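Local coordinates for protein restriction endonuclease (Mycobacterium sp., PDB 4F0Q) that cleaves DNA as a tetrameric endonuclease that depends on cytosine methylation, probably through a magnesium-binding nuclease domain of the PD-(D/E)XK kind, at residues K19-F24 with D220-D225; V46-L51 with P60-E65; T288-Y293 with C358-S363; E273-S278 with T388-R393. All coordinates share one frame; numbering follows the deposited sequence.

Contact 1: K19-F24 with D220-D225; sequences KPRLVF and DFRWID
A two-stranded antiparallel ladder joins strands 22-24 and 218-220, with Leu-22 and Asp-220 as a non-hydrogen-bonded pair. Just past it the segment 220-225 turns into helix 222-227. Leu-22 CD2 lies 3.7 Å from Asp-220 CB. Val-23 CG1 meets the Phe-221 ring at CD2, 3.5 Å away. Asp-220 opens the turn: its OD1 accepts from Arg-222 N, a capping bond, at 3.1 Å. The same oxygen takes a weak bond from Arg-21 N. Asp-220 OD2 forms a salt bridge with Arg-222 NE. Pro-20 lies beside the Arg-222 side chain, and its CG sits 3.3 Å from NH2, over one face of the guanidinium. Arg-222 NH1 is bonded to Ala-17 O. Arg-21 reaches the helix with an extended chain from CG to NE and passes Phe-221 CB. It grips Asp-225 end-on, with NH1 to OD2 and NH2 to OD1 both at 2.6 Å. The NH1 bond uses the syn lone pair of OD2, and the two flat groups are 30° apart. Arg-21 NE is held by Leu-51 O. With at least three bonds on its nitrogens, the buried guanidinium is probably fixed in rotation, and its charge is probably balanced by Asp-225.

Contact 2: V46-L51 with P60-E65; sequences VNYHWL and PKVMLE
Tyr-48 and His-49, neighbours in the first turn of helix 48-52, both reach the segment 60-65. Tyr-48 has CG anti to its backbone N (chi1 168°), which carries the ring out to the loop. Its OH donates to Val-62 O at 2.9 Å. The carbonyl oxygen lies at the ring edge, near the ring plane, while the donor is tilted 31° from the carbonyl plane. Leu-64 crosses the tyrosine at about a right angle. Its CD2 touches Tyr-48 CE1 at 3.6 Å, and its CB lies 3.5 Å from Tyr-48 OH. The His-49 ring lies with its face over Tyr-48 CD2.

This helix follows strand 45-47 in the N-terminal part of the protein, whose family belongs to the PUA clan. Asn-47 is its N-cap, though the bond from His-49 N to Asn-47 OD1 is weak.

Lys-61 passes over one face of the His-49 ring. The CH-pi contact places its CD 4.0 Å from the ring centroid. Lys-61 NZ continues to Ala-35 O. Met-63 is bent at chi2 and chi3, which folds SD back to 3.9 Å from His-49 CE1, oblique to the ring. A water accepts from Val-62 N at 2.8 Å and also bonds to His-49 ND1 at 3.1 Å.

Contact 3: T288-Y293 with C358-S363; sequences TLYKFY and CIQPTS
Tyr-290 projects from helix 281-292 into the loop 358-363, and its ring is lined along its length by that loop. Tyr-290 CB is 4.1 Å from both CG and CD of Pro-361. At Tyr-290 CG the closest partner is Pro-361 CD, 3.8 Å away over one ring face. CD1 meets Ile-359 O at 3.1 Å and, at 3.7 Å, Cys-358 SG, an oblique sulfur-aromatic contact. CE1 continues along the Ile-359 carbonyl group. Gln-360 CA lies over the same face as the proline, so both make CH-pi contacts with the ring.

The loop follows strand 347-357 of the nuclease sheet, the strand that carries magnesium ligands Gln-355 and Ala-356, and it folds into a type I beta turn from Gln-360 to Ser-363.

Farther out, Tyr-290 CE2 is 3.2 Å from Gln-360 OE1. The tip, Tyr-290 OH, gives a weak hydrogen bond to the same OE1 at 2.7 Å. Gln-360 is bent at chi2 (-83°), which folds its amide back to the hydroxyl, with amide and ring planes 52° apart. Tyr-293 CB packs on Cys-358 SG, while Tyr-293 OH is bonded to Thr-437.

Contact 4: E273-S278 with T388-R393; sequences EQQPAS and TGSFSR
Gln-274 and Gln-275 meet the segment 388-393 with different chain shapes. In both, CG stands beside the backbone N. Gln-274 then runs out straight (chi2 178°), while Gln-275 bends at chi2 (-65°). The straight chain brings the Gln-274 amide alongside the backbone of Phe-391, where it makes two bonds. Phe-391 N donates to Gln-274 OE1 at 2.9 Å and is nearly straight, with an angle of 171° at the hydrogen. Its donor is tilted from the carbonyl plane of the amide. Gln-274 NE2 donates to Phe-391 O at 3.0 Å. NE2 lies in the carbonyl plane of Phe-391, on a lone pair of its O, and Phe-391 O lies near the Gln-274 amide plane. The amide and the phenyl ring are nearly coplanar, and OE1 lies at the ring edge, 3.4 Å from Phe-391 CD2. Gln-274 NE2 also bonds to Gln-269 O.

The bent Gln-275 turns its NE2 to the start of the segment. It makes weak bonds to Thr-388 O at 3.4 Å and to Ser-390 OG at 3.2 Å. Gln-274 CB also packs against Ser-390 OG, at 3.6 Å.

The contact joins the end of helix 271-274 to strand 390-391 of the nuclease domain, which pairs in parallel with strand 364-365. Phe-391 also meets Tyr-385 edge-to-face. The Gln-274 amide bonds to the N-H and the C=O of Phe-391, much as a second neighbouring strand might, and the paired bonds fix which end of the amide is oxygen and which is nitrogen.

The four contacts form two groups. Contacts 1 and 2 lie in the N-terminal part, centres 13 Å apart, and meet at Leu-51, whose CD2 packs on Val-23 CB. Contacts 3 and 4 lie in the nuclease part, centres 12 Å apart. They join where Ser-363 O faces Ser-390 N at 3.2 Å, in the pairing of strands 364-365 and 390-391. The centres of contacts 1 and 3 are about 50 Å apart. The magnesium ion, bound by Asp-334, Gln-355 and Ala-356, is about 8 Å from the Cys-358 side chain of contact 3 and about 11 Å from that of Phe-391 in contact 4.

Contact 1: K19-F24 with D220-D225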
# COMPACT_ATOMS: atom_id res chain seq x y z
N LYS A 19 44.37 -21.86 2.98
CA LYS A 19 43.34 -22.72 3.54
C LYS A 19 42.13 -21.92 4.00
O LYS A 19 42.24 -21.06 4.87
CB LYS A 19 43.90 -23.53 4.71
CG LYS A 19 42.94 -24.57 5.26
CD LYS A 19 42.63 -25.63 4.21
CE LYS A 19 41.63 -26.65 4.73
NZ LYS A 19 41.32 -27.69 3.70
N PRO A 20 40.96 -22.19 3.41
CA PRO A 20 39.72 -21.48 3.73
C PRO A 20 39.17 -21.87 5.10
O PRO A 20 39.14 -23.06 5.43
CB PRO A 20 38.74 -21.95 2.64
CG PRO A 20 39.59 -22.60 1.59
CD PRO A 20 40.76 -23.17 2.32
N ARG A 21 38.75 -20.89 5.88
CA ARG A 21 38.09 -21.16 7.15
C ARG A 21 36.73 -20.45 7.22
O ARG A 21 36.62 -19.30 7.64
CB ARG A 21 38.98 -20.79 8.35
CG ARG A 21 39.62 -19.42 8.28
CD ARG A 21 40.50 -19.18 9.50
NE ARG A 21 40.68 -17.76 9.77
CZ ARG A 21 41.60 -16.99 9.18
NH1 ARG A 21 42.43 -17.52 8.29
NH2 ARG A 21 41.69 -15.71 9.49
N LEU A 22 35.69 -21.17 6.80
CA LEU A 22 34.36 -20.60 6.66
C LEU A 22 33.60 -20.55 7.98
O LEU A 22 33.41 -21.58 8.63
CB LEU A 22 33.55 -21.40 5.64
CG LEU A 22 34.21 -21.64 4.28
CD1 LEU A 22 33.29 -22.45 3.38
CD2 LEU A 22 34.59 -20.33 3.62
N VAL A 23 33.16 -19.36 8.36
CA VAL A 23 32.27 -19.21 9.51
C VAL A 23 30.86 -18.90 9.01
O VAL A 23 30.67 -18.02 8.18
CB VAL A 23 32.77 -18.12 10.49
CG1 VAL A 23 33.01 -16.81 9.77
CG2 VAL A 23 31.78 -17.94 11.63
N PHE A 24 29.89 -19.65 9.51
CA PHE A 24 28.51 -19.50 9.04
C PHE A 24 27.66 -18.71 10.03
O PHE A 24 27.98 -18.62 11.21
CB PHE A 24 27.89 -20.87 8.77
CG PHE A 24 28.59 -21.66 7.71
CD1 PHE A 24 28.24 -21.52 6.38
CD2 PHE A 24 29.61 -22.54 8.04
CE1 PHE A 24 28.89 -22.24 5.40
CE2 PHE A 24 30.27 -23.26 7.06
CZ PHE A 24 29.90 -23.12 5.74
N ASP A 220 34.31 -16.23 4.52
CA ASP A 220 35.65 -16.77 4.66
C ASP A 220 36.49 -15.73 5.38
O ASP A 220 36.55 -14.57 4.96
CB ASP A 220 36.25 -17.07 3.29
CG ASP A 220 37.48 -17.96 3.36
OD1 ASP A 220 38.17 -17.96 4.40
OD2 ASP A 220 37.77 -18.66 2.36
N PHE A 221 37.14 -16.13 6.47
CA PHE A 221 37.91 -15.19 7.28
C PHE A 221 39.22 -14.77 6.62
O PHE A 221 39.93 -13.91 7.14
CB PHE A 221 38.16 -15.74 8.68
CG PHE A 221 37.40 -15.01 9.75
CD1 PHE A 221 37.83 -13.77 10.21
CD2 PHE A 221 36.25 -15.55 10.30
CE1 PHE A 221 37.13 -13.10 11.19
CE2 PHE A 221 35.55 -14.88 11.29
CZ PHE A 221 35.99 -13.65 11.73
N ARG A 222 39.54 -15.37 5.48
CA ARG A 222 40.70 -14.96 4.71
C ARG A 222 40.47 -13.58 4.09
O ARG A 222 41.41 -12.90 3.70
CB ARG A 222 41.03 -15.99 3.63
CG ARG A 222 41.51 -17.32 4.18
CD ARG A 222 42.04 -18.23 3.09
NE ARG A 222 41.01 -18.59 2.12
CZ ARG A 222 41.22 -19.38 1.07
NH1 ARG A 222 42.42 -19.89 0.85
NH2 ARG A 222 40.22 -19.65 0.24
N TRP A 223 39.20 -13.20 4.01
CA TRP A 223 38.80 -11.85 3.60
C TRP A 223 39.43 -10.84 4.56
O TRP A 223 40.06 -9.87 4.14
CB TRP A 223 37.28 -11.74 3.64
CG TRP A 223 36.72 -10.42 3.21
CD1 TRP A 223 37.35 -9.45 2.48
CD2 TRP A 223 35.40 -9.91 3.49
NE1 TRP A 223 36.51 -8.37 2.30
CE2 TRP A 223 35.31 -8.64 2.90
CE3 TRP A 223 34.30 -10.42 4.18
CZ2 TRP A 223 34.16 -7.86 2.98
CZ3 TRP A 223 33.16 -9.65 4.26
CH2 TRP A 223 33.09 -8.39 3.66
N ILE A 224 39.25 -11.10 5.85
CA ILE A 224 39.80 -10.25 6.89
C ILE A 224 41.32 -10.32 6.91
O ILE A 224 41.99 -9.31 7.13
CB ILE A 224 39.22 -10.61 8.28
CG1 ILE A 224 37.70 -10.47 8.26
CG2 ILE A 224 39.81 -9.73 9.36
CD1 ILE A 224 37.23 -9.10 7.83
N ASP A 225 41.86 -11.51 6.67
CA ASP A 225 43.30 -11.70 6.57
C ASP A 225 43.88 -10.78 5.51
O ASP A 225 44.90 -10.13 5.72
CB ASP A 225 43.64 -13.15 6.22
CG ASP A 225 43.22 -14.13 7.30
OD1 ASP A 225 42.83 -13.68 8.40
OD2 ASP A 225 43.30 -15.35 7.06

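Contact 2: V46-L51 with P60-E65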
# COMPACT_ATOMS: atom_id res chain seq x y z
N VAL A 46 34.52 -23.78 18.51
CA VAL A 46 35.58 -23.14 17.74
C VAL A 46 36.13 -21.92 18.47
O VAL A 46 35.38 -21.03 18.88
CB VAL A 46 35.08 -22.71 16.35
CG1 VAL A 46 36.16 -21.93 15.60
CG2 VAL A 46 34.64 -23.92 15.55
N ASN A 47 37.45 -21.89 18.65
CA ASN A 47 38.11 -20.77 19.30
C ASN A 47 37.99 -19.50 18.47
O ASN A 47 38.35 -19.48 17.29
CB ASN A 47 39.58 -21.10 19.56
CG ASN A 47 40.29 -20.02 20.35
OD1 ASN A 47 39.66 -19.20 21.01
ND2 ASN A 47 41.62 -20.03 20.29
N TYR A 48 37.46 -18.44 19.08
CA TYR A 48 37.26 -17.17 18.40
C TYR A 48 38.58 -16.57 17.90
O TYR A 48 38.69 -16.19 16.74
CB TYR A 48 36.56 -16.17 19.34
CG TYR A 48 36.57 -14.74 18.84
CD1 TYR A 48 35.56 -14.27 18.01
CD2 TYR A 48 37.59 -13.87 19.19
CE1 TYR A 48 35.57 -12.96 17.55
CE2 TYR A 48 37.61 -12.56 18.74
CZ TYR A 48 36.59 -12.12 17.92
OH TYR A 48 36.61 -10.82 17.47
N HIS A 49 39.56 -16.50 18.80
CA HIS A 49 40.83 -15.84 18.49
C HIS A 49 41.62 -16.53 17.39
O HIS A 49 42.40 -15.89 16.69
CB HIS A 49 41.67 -15.68 19.75
CG HIS A 49 41.14 -14.66 20.71
ND1 HIS A 49 41.21 -13.30 20.46
CD2 HIS A 49 40.53 -14.79 21.91
CE1 HIS A 49 40.66 -12.65 21.47
NE2 HIS A 49 40.25 -13.52 22.36
N TRP A 50 41.41 -17.83 17.23
CA TRP A 50 42.03 -18.55 16.12
C TRP A 50 41.32 -18.23 14.82
O TRP A 50 41.97 -18.03 13.78
CB TRP A 50 42.01 -20.06 16.36
CG TRP A 50 42.40 -20.82 15.13
CD1 TRP A 50 43.66 -21.11 14.71
CD2 TRP A 50 41.51 -21.37 14.15
NE1 TRP A 50 43.61 -21.82 13.53
CE2 TRP A 50 42.30 -21.98 13.16
CE3 TRP A 50 40.12 -21.40 14.01
CZ2 TRP A 50 41.75 -22.63 12.05
CZ3 TRP A 50 39.57 -22.04 12.90
CH2 TRP A 50 40.39 -22.64 11.94
N LEU A 51 40.00 -18.18 14.87
CA LEU A 51 39.19 -17.93 13.68
C LEU A 51 39.41 -16.52 13.14
O LEU A 51 39.44 -16.31 11.93
CB LEU A 51 37.71 -18.17 13.99
CG LEU A 51 36.72 -18.04 12.83
CD1 LEU A 51 37.05 -19.04 11.73
CD2 LEU A 51 35.29 -18.25 13.33
N PRO A 60 48.31 -9.61 15.81
CA PRO A 60 47.65 -9.43 17.10
C PRO A 60 46.20 -9.92 17.07
O PRO A 60 45.65 -10.13 15.99
CB PRO A 60 47.68 -7.91 17.31
CG PRO A 60 48.82 -7.44 16.48
CD PRO A 60 48.83 -8.33 15.28
N LYS A 61 45.60 -10.09 18.24
CA LYS A 61 44.23 -10.57 18.34
C LYS A 61 43.23 -9.51 17.90
O LYS A 61 43.48 -8.31 18.05
CB LYS A 61 43.91 -10.99 19.78
CG LYS A 61 44.81 -12.07 20.35
CD LYS A 61 44.44 -12.37 21.79
CE LYS A 61 45.35 -13.41 22.40
NZ LYS A 61 45.00 -13.70 23.82
N VAL A 62 42.11 -9.95 17.36
CA VAL A 62 40.98 -9.07 17.09
C VAL A 62 40.07 -9.10 18.32
O VAL A 62 39.17 -9.93 18.41
CB VAL A 62 40.19 -9.51 15.85
CG1 VAL A 62 39.07 -8.52 15.55
CG2 VAL A 62 41.12 -9.64 14.65
N MET A 63 40.33 -8.20 19.26
CA MET A 63 39.61 -8.19 20.53
C MET A 63 38.12 -7.95 20.35
O MET A 63 37.70 -7.14 19.52
CB MET A 63 40.21 -7.14 21.48
CG MET A 63 41.65 -7.42 21.87
SD MET A 63 41.86 -9.07 22.58
CE MET A 63 40.75 -8.98 23.98
N LEU A 64 37.32 -8.66 21.14
CA LEU A 64 35.87 -8.53 21.06
C LEU A 64 35.28 -8.22 22.44
O LEU A 64 34.59 -9.05 23.04
CB LEU A 64 35.25 -9.81 20.49
CG LEU A 64 33.78 -9.76 20.08
CD1 LEU A 64 33.57 -8.76 18.96
CD2 LEU A 64 33.29 -11.14 19.67
N GLU A 65 35.57 -7.03 22.94
CA GLU A 65 35.02 -6.58 24.21
C GLU A 65 33.55 -6.22 24.04
O GLU A 65 32.98 -6.40 22.96
CB GLU A 65 35.79 -5.37 24.74
CG GLU A 65 37.26 -5.63 25.00
CD GLU A 65 37.50 -6.53 26.20
OE1 GLU A 65 38.59 -7.14 26.27
OE2 GLU A 65 36.60 -6.63 27.06
O HOH W 1 41.45 -12.63 17.45

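Contact 3: T288-Y293 with C358-S363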
# COMPACT_ATOMS: atom_id res chain seq x y z
N THR A 288 -0.89 -4.35 32.55
CA THR A 288 -1.40 -3.03 32.92
C THR A 288 -2.31 -2.49 31.82
O THR A 288 -3.39 -1.97 32.10
CB THR A 288 -0.25 -2.03 33.16
OG1 THR A 288 0.63 -2.55 34.17
CG2 THR A 288 -0.81 -0.69 33.62
N LEU A 289 -1.88 -2.63 30.57
CA LEU A 289 -2.65 -2.15 29.43
C LEU A 289 -3.99 -2.85 29.30
O LEU A 289 -5.00 -2.22 28.99
CB LEU A 289 -1.85 -2.30 28.13
CG LEU A 289 -0.63 -1.39 27.96
CD1 LEU A 289 0.07 -1.68 26.64
CD2 LEU A 289 -1.03 0.07 28.05
N TYR A 290 -4.01 -4.16 29.55
CA TYR A 290 -5.25 -4.92 29.47
C TYR A 290 -6.19 -4.57 30.62
O TYR A 290 -7.38 -4.35 30.40
CB TYR A 290 -4.99 -6.43 29.46
CG TYR A 290 -6.25 -7.23 29.67
CD1 TYR A 290 -7.24 -7.26 28.69
CD2 TYR A 290 -6.46 -7.95 30.84
CE1 TYR A 290 -8.40 -7.99 28.88
CE2 TYR A 290 -7.62 -8.68 31.03
CZ TYR A 290 -8.59 -8.69 30.04
OH TYR A 290 -9.74 -9.42 30.23
N LYS A 291 -5.66 -4.51 31.83
CA LYS A 291 -6.46 -4.21 33.01
C LYS A 291 -7.03 -2.79 32.97
O LYS A 291 -8.11 -2.53 33.49
CB LYS A 291 -5.65 -4.42 34.29
CG LYS A 291 -5.27 -5.87 34.55
CD LYS A 291 -4.33 -5.98 35.73
CE LYS A 291 -3.88 -7.42 35.94
NZ LYS A 291 -2.89 -7.54 37.05
N PHE A 292 -6.29 -1.88 32.34
CA PHE A 292 -6.72 -0.49 32.23
C PHE A 292 -7.80 -0.33 31.16
O PHE A 292 -8.85 0.25 31.41
CB PHE A 292 -5.54 0.42 31.93
CG PHE A 292 -5.88 1.89 31.94
CD1 PHE A 292 -5.98 2.58 33.14
CD2 PHE A 292 -6.09 2.57 30.75
CE1 PHE A 292 -6.30 3.92 33.15
CE2 PHE A 292 -6.41 3.91 30.76
CZ PHE A 292 -6.51 4.59 31.96
N TYR A 293 -7.51 -0.83 29.96
CA TYR A 293 -8.41 -0.66 28.82
C TYR A 293 -9.43 -1.78 28.69
O TYR A 293 -10.03 -1.95 27.63
CB TYR A 293 -7.60 -0.53 27.53
CG TYR A 293 -6.78 0.73 27.45
CD1 TYR A 293 -7.37 1.95 27.16
CD2 TYR A 293 -5.41 0.70 27.65
CE1 TYR A 293 -6.62 3.11 27.08
CE2 TYR A 293 -4.65 1.85 27.58
CZ TYR A 293 -5.26 3.05 27.29
OH TYR A 293 -4.50 4.20 27.21
N CYS A 358 -9.16 -4.89 22.69
CA CYS A 358 -8.53 -5.19 23.96
C CYS A 358 -9.13 -6.44 24.60
O CYS A 358 -10.10 -6.37 25.35
CB CYS A 358 -8.67 -4.00 24.92
SG CYS A 358 -7.95 -4.28 26.55
N ILE A 359 -8.54 -7.59 24.28
CA ILE A 359 -8.96 -8.86 24.87
C ILE A 359 -7.88 -9.36 25.82
O ILE A 359 -6.83 -8.74 25.95
CB ILE A 359 -9.21 -9.93 23.79
CG1 ILE A 359 -7.93 -10.18 23.00
CG2 ILE A 359 -10.34 -9.50 22.87
CD1 ILE A 359 -8.07 -11.23 21.92
N GLN A 360 -8.15 -10.49 26.47
CA GLN A 360 -7.16 -11.12 27.33
C GLN A 360 -5.89 -11.41 26.54
O GLN A 360 -5.96 -11.91 25.42
CB GLN A 360 -7.71 -12.43 27.91
CG GLN A 360 -8.75 -12.26 29.01
CD GLN A 360 -8.13 -12.01 30.37
OE1 GLN A 360 -8.82 -11.68 31.33
NE2 GLN A 360 -6.81 -12.17 30.46
N PRO A 361 -4.72 -11.08 27.11
CA PRO A 361 -3.43 -11.32 26.47
C PRO A 361 -3.25 -12.78 26.06
O PRO A 361 -2.52 -13.07 25.11
CB PRO A 361 -2.42 -10.95 27.56
CG PRO A 361 -3.14 -9.94 28.39
CD PRO A 361 -4.57 -10.39 28.40
N THR A 362 -3.92 -13.68 26.78
CA THR A 362 -3.88 -15.10 26.46
C THR A 362 -4.89 -15.46 25.37
O THR A 362 -4.72 -16.45 24.65
CB THR A 362 -4.15 -15.97 27.71
OG1 THR A 362 -5.41 -15.59 28.29
CG2 THR A 362 -3.05 -15.77 28.74
N SER A 363 -5.94 -14.65 25.25
CA SER A 363 -6.96 -14.88 24.23
C SER A 363 -6.42 -14.58 22.84
O SER A 363 -5.38 -13.94 22.69
CB SER A 363 -8.20 -14.02 24.50
OG SER A 363 -8.86 -14.44 25.69

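Contact 4: E273-S278 with T388-R393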
# COMPACT_ATOMS: atom_id res chain seq x y z
N GLU A 273 5.02 -16.46 20.87
CA GLU A 273 5.94 -15.57 20.17
C GLU A 273 5.40 -14.15 20.08
O GLU A 273 6.15 -13.18 20.22
CB GLU A 273 6.24 -16.11 18.77
CG GLU A 273 7.10 -17.36 18.76
CD GLU A 273 7.20 -18.00 17.39
OE1 GLU A 273 6.17 -18.49 16.88
OE2 GLU A 273 8.31 -18.00 16.82
N GLN A 274 4.09 -14.02 19.85
CA GLN A 274 3.46 -12.72 19.73
C GLN A 274 3.38 -12.02 21.09
O GLN A 274 3.30 -10.79 21.17
CB GLN A 274 2.06 -12.85 19.13
CG GLN A 274 2.04 -13.56 17.79
CD GLN A 274 0.63 -13.72 17.24
OE1 GLN A 274 -0.11 -12.75 17.12
NE2 GLN A 274 0.26 -14.95 16.92
N GLN A 275 3.39 -12.81 22.15
CA GLN A 275 3.37 -12.29 23.51
C GLN A 275 4.80 -12.08 24.01
O GLN A 275 5.72 -12.76 23.54
CB GLN A 275 2.62 -13.25 24.44
CG GLN A 275 1.14 -13.37 24.14
CD GLN A 275 0.39 -12.08 24.39
OE1 GLN A 275 0.23 -11.65 25.54
NE2 GLN A 275 -0.06 -11.44 23.32
N PRO A 276 4.99 -11.15 24.95
CA PRO A 276 6.32 -10.92 25.52
C PRO A 276 6.75 -12.07 26.42
O PRO A 276 5.99 -13.02 26.62
CB PRO A 276 6.14 -9.64 26.34
CG PRO A 276 4.69 -9.63 26.69
CD PRO A 276 3.98 -10.22 25.51
N ALA A 277 7.96 -11.99 26.97
CA ALA A 277 8.46 -13.02 27.87
C ALA A 277 7.61 -13.12 29.13
O ALA A 277 6.80 -12.23 29.41
CB ALA A 277 9.92 -12.75 28.23
N SER A 278 7.80 -14.20 29.89
CA SER A 278 6.97 -14.48 31.06
C SER A 278 7.06 -13.39 32.14
O SER A 278 6.06 -12.75 32.47
CB SER A 278 7.33 -15.84 31.66
OG SER A 278 6.53 -16.13 32.79
N THR A 388 -4.22 -6.65 22.52
CA THR A 388 -3.41 -6.99 23.68
C THR A 388 -3.09 -8.48 23.69
O THR A 388 -2.16 -8.92 24.38
CB THR A 388 -4.13 -6.62 25.00
OG1 THR A 388 -5.45 -7.19 25.00
CG2 THR A 388 -4.24 -5.11 25.14
N GLY A 389 -3.85 -9.26 22.93
CA GLY A 389 -3.64 -10.69 22.84
C GLY A 389 -2.84 -11.08 21.61
O GLY A 389 -1.94 -10.36 21.19
N SER A 390 -3.18 -12.22 21.03
CA SER A 390 -2.49 -12.72 19.84
C SER A 390 -3.48 -12.99 18.71
O SER A 390 -4.69 -12.95 18.91
CB SER A 390 -1.72 -14.00 20.17
OG SER A 390 -0.76 -13.77 21.18
N PHE A 391 -2.95 -13.25 17.52
CA PHE A 391 -3.77 -13.65 16.39
C PHE A 391 -3.68 -15.16 16.21
O PHE A 391 -2.59 -15.73 16.29
CB PHE A 391 -3.32 -12.93 15.11
CG PHE A 391 -3.40 -11.43 15.21
CD1 PHE A 391 -4.59 -10.77 14.96
CD2 PHE A 391 -2.28 -10.68 15.54
CE1 PHE A 391 -4.67 -9.39 15.05
CE2 PHE A 391 -2.35 -9.30 15.62
CZ PHE A 391 -3.55 -8.66 15.38
N SER A 392 -4.82 -15.79 15.97
CA SER A 392 -4.88 -17.24 15.81
C SER A 392 -4.05 -17.70 14.61
O SER A 392 -3.76 -16.92 13.71
CB SER A 392 -6.33 -17.71 15.66
OG SER A 392 -6.92 -17.15 14.50
N ARG A 393 -3.68 -18.98 14.62
CA ARG A 393 -2.86 -19.53 13.55
C ARG A 393 -3.60 -19.47 12.22
O ARG A 393 -3.01 -19.15 11.18
CB ARG A 393 -2.46 -20.97 13.86
CG ARG A 393 -1.44 -21.54 12.90
CD ARG A 393 -0.97 -22.92 13.31
NE ARG A 393 0.25 -23.29 12.60
CZ ARG A 393 0.28 -23.84 11.39
NH1 ARG A 393 -0.85 -24.09 10.75
NH2 ARG A 393 1.44 -24.14 10.83